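Local coordinates for protein ACDH-11, isoform b (Caenorhabditis elegans, PDB 4Y9J) that belongs to the acyl-CoA dehydrogenase family of flavoproteins and binds flavin-adenine dinucleotide in a tetrameric assembly, at residues D120-V123 against R124-Q128; L372-A375 against A376-G380. One frame throughout, in Å; residues are numbered along the deposited sequence.

Contact 1 is the first turns of helix 121-135, and contact 2 is a stretch of helix 352-383, more than 240 residues further along the chain. Each is local, joining residues three to five apart, yet the two meet directly with their centres about 9 Å apart. P121 CB lies 3.5 Å from G380 O, R125 NE lies 3.5 Å from L379 CD2, and I126 O sits 3.8 Å from F373 CE1. One belongs to the AidB-type N-terminal region, the other to the acyl-CoA dehydrogenase C-terminal domain. Both stand back from the ligand: the side chain of R125 is about 13 Å from a bound UCC and that of L372 about 11 Å.

Contact 1. Residues D120-V123 against R124-Q128; sequences DPFV and RRIHQ
P121 lies against R124, its CG over one face of the guanidinium. This carbon stands 3.5 Å above that plane, displaced toward its rim, and P121 CG is 3.7 Å from R124 NH1. R124 reaches this place with CG lodged between its backbone N and carbonyl carbon (chi1 79°), after which the chain runs extended to NE. The polar edge of the group is held by main-chain oxygens: NH1 bonds to V119 O and NE to G114 O.

An apolar contact forms where I126 CD1 comes obliquely to the F122 ring, 3.6 Å from CE2.

The hydrogen bonds are those of a helix start. D120 is the N-cap, its OD1 accepting from F122 N at 3.3 Å, on the anti side, 29° out of the carboxylate plane. The i to i+4 pattern then sets in: R124 N gives to D120 O, R125 N to P121 O, and H127 N to V123 O, the last at 2.9 Å and nearly straight (169°). I126 N to F122 O is weak at 3.4 Å.

R125 is held by several polar partners. Its NH1 donates to Q128 OE1 at 2.6 Å, within the amide plane on a lone pair, and also forms a salt bridge with D150, while NE pairs with E383. Q128 NE2 reaches the other carboxylate oxygen of D150. Separately, H127 NE2 bonds to D53.

P121, F122, R125 and I126 all touch helix 352-383, I126 also meets helix 34-41, and V123 and H127 pack on helix 44-74.

Contact 2. Residues L372-A375 against A376-G380; sequences LFEA and ARLLG
A bidentate salt bridge joins E374 to R377, three residues on along the helix, their side chains running alongside each other in the same direction. R377 grips side-on: NE donates to E374 OE1 at 3.0 Å and NH2 to E374 OE2 at 3.1 Å, so each carboxylate oxygen takes one nitrogen. Both oxygens lie close to the guanidinium plane, whereas the nitrogens approach from above the carboxylate, the two flat groups being turned 37° apart. Both chains bend to meet. E374 has CG anti to its backbone N and folds over at chi2 (79°), while R377 stays extended until the bend at chi3 (73°) brings NE round to the glutamate.

L378 adds an apolar flank to the glutamate, its CD1 lying 3.8 Å from E374 CG as the side chains pass obliquely. On another side of the helix A376 CB is a looser neighbour of the F373 ring, 4.4 Å from CD1.

Beneath these side chains runs regular alpha-helical bonding: A376 N, R377 N, L378 N and L379 N donate to the carbonyls of L372, F373, E374 and A375. The L379 N bond to A375 O is short enough at 2.9 Å but noticeably bent. The stretch belongs to helix 352-383 of the all-helical C-terminal domain of the acyl-CoA dehydrogenase fold.

Further out, A375 packs on helix 389-419, L372 touches helix 304-338, and F373 reaches L34, L38 and L41 at helix 34-41. E374 OE2 has additional partners, Y535 OH by a hydrogen bond and R473 NE by a salt bridge; the two arginines, R377 and R473, would be expected to favour the ionised glutamate.

Contact 1. Residues D120-V123 against R124-Q128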
loop_
_atom_site.group_PDB
_atom_site.type_symbol
_atom_site.label_atom_id
_atom_site.label_comp_id
_atom_site.label_asym_id
_atom_site.label_seq_id
_atom_site.Cartn_x
_atom_site.Cartn_y
_atom_site.Cartn_z
ATOM N N ASP B 120 38.033 5.556 32.618
ATOM C CA ASP B 120 37.944 6.957 32.972
ATOM C C ASP B 120 36.735 7.697 32.297
ATOM O O ASP B 120 36.673 7.786 31.080
ATOM C CB ASP B 120 39.216 7.564 32.427
ATOM C CG ASP B 120 39.507 8.921 32.977
ATOM O OD1 ASP B 120 38.586 9.699 33.141
ATOM O OD2 ASP B 120 40.701 9.191 33.304
ATOM N N PRO B 121 35.859 8.344 33.081
ATOM C CA PRO B 121 34.672 8.938 32.436
ATOM C C PRO B 121 34.924 9.899 31.280
ATOM O O PRO B 121 34.124 9.948 30.305
ATOM C CB PRO B 121 33.976 9.643 33.590
ATOM C CG PRO B 121 34.354 8.861 34.786
ATOM C CD PRO B 121 35.762 8.369 34.552
ATOM N N PHE B 122 36.026 10.645 31.332
ATOM C CA PHE B 122 36.290 11.607 30.244
ATOM C C PHE B 122 36.576 10.817 28.958
ATOM O O PHE B 122 36.149 11.200 27.881
ATOM C CB PHE B 122 37.386 12.630 30.682
ATOM C CG PHE B 122 38.514 12.813 29.713
ATOM C CD1 PHE B 122 39.563 11.928 29.699
ATOM C CD2 PHE B 122 38.554 13.884 28.890
ATOM C CE1 PHE B 122 40.625 12.097 28.836
ATOM C CE2 PHE B 122 39.610 14.070 28.031
ATOM C CZ PHE B 122 40.615 13.152 27.971
ATOM N N VAL B 123 37.270 9.683 29.100
ATOM C CA VAL B 123 37.624 8.867 27.950
ATOM C C VAL B 123 36.362 8.249 27.366
ATOM O O VAL B 123 36.145 8.236 26.180
ATOM C CB VAL B 123 38.631 7.761 28.350
ATOM C CG1 VAL B 123 38.709 6.630 27.322
ATOM C CG2 VAL B 123 40.006 8.387 28.590
ATOM N N ARG B 124 35.579 7.646 28.227
ATOM C CA ARG B 124 34.508 6.867 27.736
ATOM C C ARG B 124 33.416 7.691 27.076
ATOM O O ARG B 124 32.786 7.197 26.164
ATOM C CB ARG B 124 34.045 5.935 28.815
ATOM C CG ARG B 124 33.170 6.536 29.862
ATOM C CD ARG B 124 33.188 5.621 31.090
ATOM N NE ARG B 124 32.195 6.172 31.997
ATOM C CZ ARG B 124 32.219 6.098 33.316
ATOM N NH1 ARG B 124 33.180 5.449 33.931
ATOM N NH2 ARG B 124 31.288 6.723 34.013
ATOM N N ARG B 125 33.237 8.967 27.432
ATOM C CA ARG B 125 32.227 9.748 26.766
ATOM C C ARG B 125 32.738 10.162 25.397
ATOM O O ARG B 125 31.968 10.231 24.449
ATOM C CB ARG B 125 31.754 10.962 27.588
ATOM C CG ARG B 125 30.854 10.631 28.780
ATOM C CD ARG B 125 29.511 10.020 28.348
ATOM N NE ARG B 125 28.503 10.079 29.393
ATOM C CZ ARG B 125 27.263 9.614 29.300
ATOM N NH1 ARG B 125 26.844 8.959 28.203
ATOM N NH2 ARG B 125 26.449 9.783 30.329
ATOM N N ILE B 126 34.045 10.366 25.301
ATOM C CA ILE B 126 34.629 10.685 24.001
ATOM C C ILE B 126 34.480 9.468 23.075
ATOM O O ILE B 126 34.048 9.599 21.940
ATOM C CB ILE B 126 36.102 11.192 24.131
ATOM C CG1 ILE B 126 36.075 12.588 24.773
ATOM C CG2 ILE B 126 36.748 11.288 22.764
ATOM C CD1 ILE B 126 37.407 13.072 25.313
ATOM N N HIS B 127 34.816 8.290 23.587
ATOM C CA HIS B 127 34.710 7.075 22.829
ATOM C C HIS B 127 33.222 6.914 22.383
ATOM O O HIS B 127 32.948 6.754 21.216
ATOM C CB HIS B 127 35.182 5.915 23.704
ATOM C CG HIS B 127 35.140 4.572 23.058
ATOM N ND1 HIS B 127 35.613 3.450 23.692
ATOM C CD2 HIS B 127 34.747 4.175 21.829
ATOM C CE1 HIS B 127 35.484 2.403 22.897
ATOM N NE2 HIS B 127 34.939 2.822 21.763
ATOM N N GLN B 128 32.315 7.051 23.329
ATOM C CA GLN B 128 30.901 6.854 23.114
ATOM C C GLN B 128 30.352 7.795 22.123
ATOM O O GLN B 128 29.620 7.379 21.177
ATOM C CB GLN B 128 30.128 6.958 24.425
ATOM C CG GLN B 128 28.656 6.599 24.281
ATOM C CD GLN B 128 27.754 7.194 25.327
ATOM O OE1 GLN B 128 28.109 8.144 26.035
ATOM N NE2 GLN B 128 26.541 6.661 25.392
#

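Contact 2. Residues L372-A375 against A376-G380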
loop_
_atom_site.group_PDB
_atom_site.type_symbol
_atom_site.label_atom_id
_atom_site.label_comp_id
_atom_site.label_asym_id
_atom_site.label_seq_id
_atom_site.Cartn_x
_atom_site.Cartn_y
_atom_site.Cartn_z
ATOM N N LEU B 372 31.120 19.646 19.409
ATOM C CA LEU B 372 30.561 18.401 19.892
ATOM C C LEU B 372 31.512 17.662 20.796
ATOM O O LEU B 372 31.102 17.129 21.846
ATOM C CB LEU B 372 30.231 17.492 18.732
ATOM C CG LEU B 372 29.858 16.050 19.081
ATOM C CD1 LEU B 372 28.595 15.977 19.938
ATOM C CD2 LEU B 372 29.700 15.237 17.796
ATOM N N PHE B 373 32.769 17.570 20.382
ATOM C CA PHE B 373 33.765 16.857 21.191
ATOM C C PHE B 373 34.187 17.636 22.445
ATOM O O PHE B 373 34.464 17.030 23.448
ATOM C CB PHE B 373 34.935 16.355 20.317
ATOM C CG PHE B 373 34.582 15.087 19.645
ATOM C CD1 PHE B 373 34.612 13.893 20.361
ATOM C CD2 PHE B 373 34.078 15.080 18.358
ATOM C CE1 PHE B 373 34.161 12.698 19.791
ATOM C CE2 PHE B 373 33.608 13.890 17.785
ATOM C CZ PHE B 373 33.665 12.702 18.502
ATOM N N GLU B 374 34.125 18.966 22.408
ATOM C CA GLU B 374 34.285 19.778 23.624
ATOM C C GLU B 374 33.123 19.494 24.594
ATOM O O GLU B 374 33.327 19.350 25.781
ATOM C CB GLU B 374 34.307 21.271 23.271
ATOM C CG GLU B 374 34.226 22.223 24.478
ATOM C CD GLU B 374 35.532 22.386 25.208
ATOM O OE1 GLU B 374 36.471 21.619 24.921
ATOM O OE2 GLU B 374 35.607 23.264 26.096
ATOM N N ALA B 375 31.903 19.348 24.077
ATOM C CA ALA B 375 30.772 18.904 24.956
ATOM C C ALA B 375 30.993 17.479 25.575
ATOM O O ALA B 375 30.736 17.272 26.741
ATOM C CB ALA B 375 29.460 19.005 24.196
ATOM N N ALA B 376 31.457 16.521 24.779
ATOM C CA ALA B 376 31.761 15.161 25.223
ATOM C C ALA B 376 32.849 15.169 26.296
ATOM O O ALA B 376 32.724 14.492 27.303
ATOM C CB ALA B 376 32.238 14.320 24.053
ATOM N N ARG B 377 33.908 15.928 26.036
ATOM C CA ARG B 377 35.007 16.168 27.028
ATOM C C ARG B 377 34.468 16.704 28.320
ATOM O O ARG B 377 34.765 16.155 29.396
ATOM C CB ARG B 377 36.035 17.142 26.471
ATOM C CG ARG B 377 37.261 17.330 27.301
ATOM C CD ARG B 377 38.207 18.394 26.745
ATOM N NE ARG B 377 37.693 19.754 26.934
ATOM C CZ ARG B 377 37.897 20.499 27.992
ATOM N NH1 ARG B 377 38.629 20.031 28.996
ATOM N NH2 ARG B 377 37.366 21.697 28.074
ATOM N N LEU B 378 33.691 17.771 28.242
ATOM C CA LEU B 378 33.124 18.443 29.432
ATOM C C LEU B 378 32.127 17.544 30.178
ATOM O O LEU B 378 32.058 17.588 31.413
ATOM C CB LEU B 378 32.400 19.755 29.071
ATOM C CG LEU B 378 33.318 20.876 28.560
ATOM C CD1 LEU B 378 32.463 21.945 27.877
ATOM C CD2 LEU B 378 34.144 21.439 29.673
ATOM N N LEU B 379 31.430 16.684 29.449
ATOM C CA LEU B 379 30.471 15.772 30.088
ATOM C C LEU B 379 31.232 14.748 30.892
ATOM O O LEU B 379 30.903 14.434 32.043
ATOM C CB LEU B 379 29.586 15.086 29.048
ATOM C CG LEU B 379 28.567 14.058 29.568
ATOM C CD1 LEU B 379 27.588 14.706 30.528
ATOM C CD2 LEU B 379 27.833 13.382 28.416
ATOM N N GLY B 380 32.251 14.182 30.264
ATOM C CA GLY B 380 33.098 13.204 30.929
ATOM C C GLY B 380 33.759 13.735 32.187
ATOM O O GLY B 380 33.721 13.070 33.263
#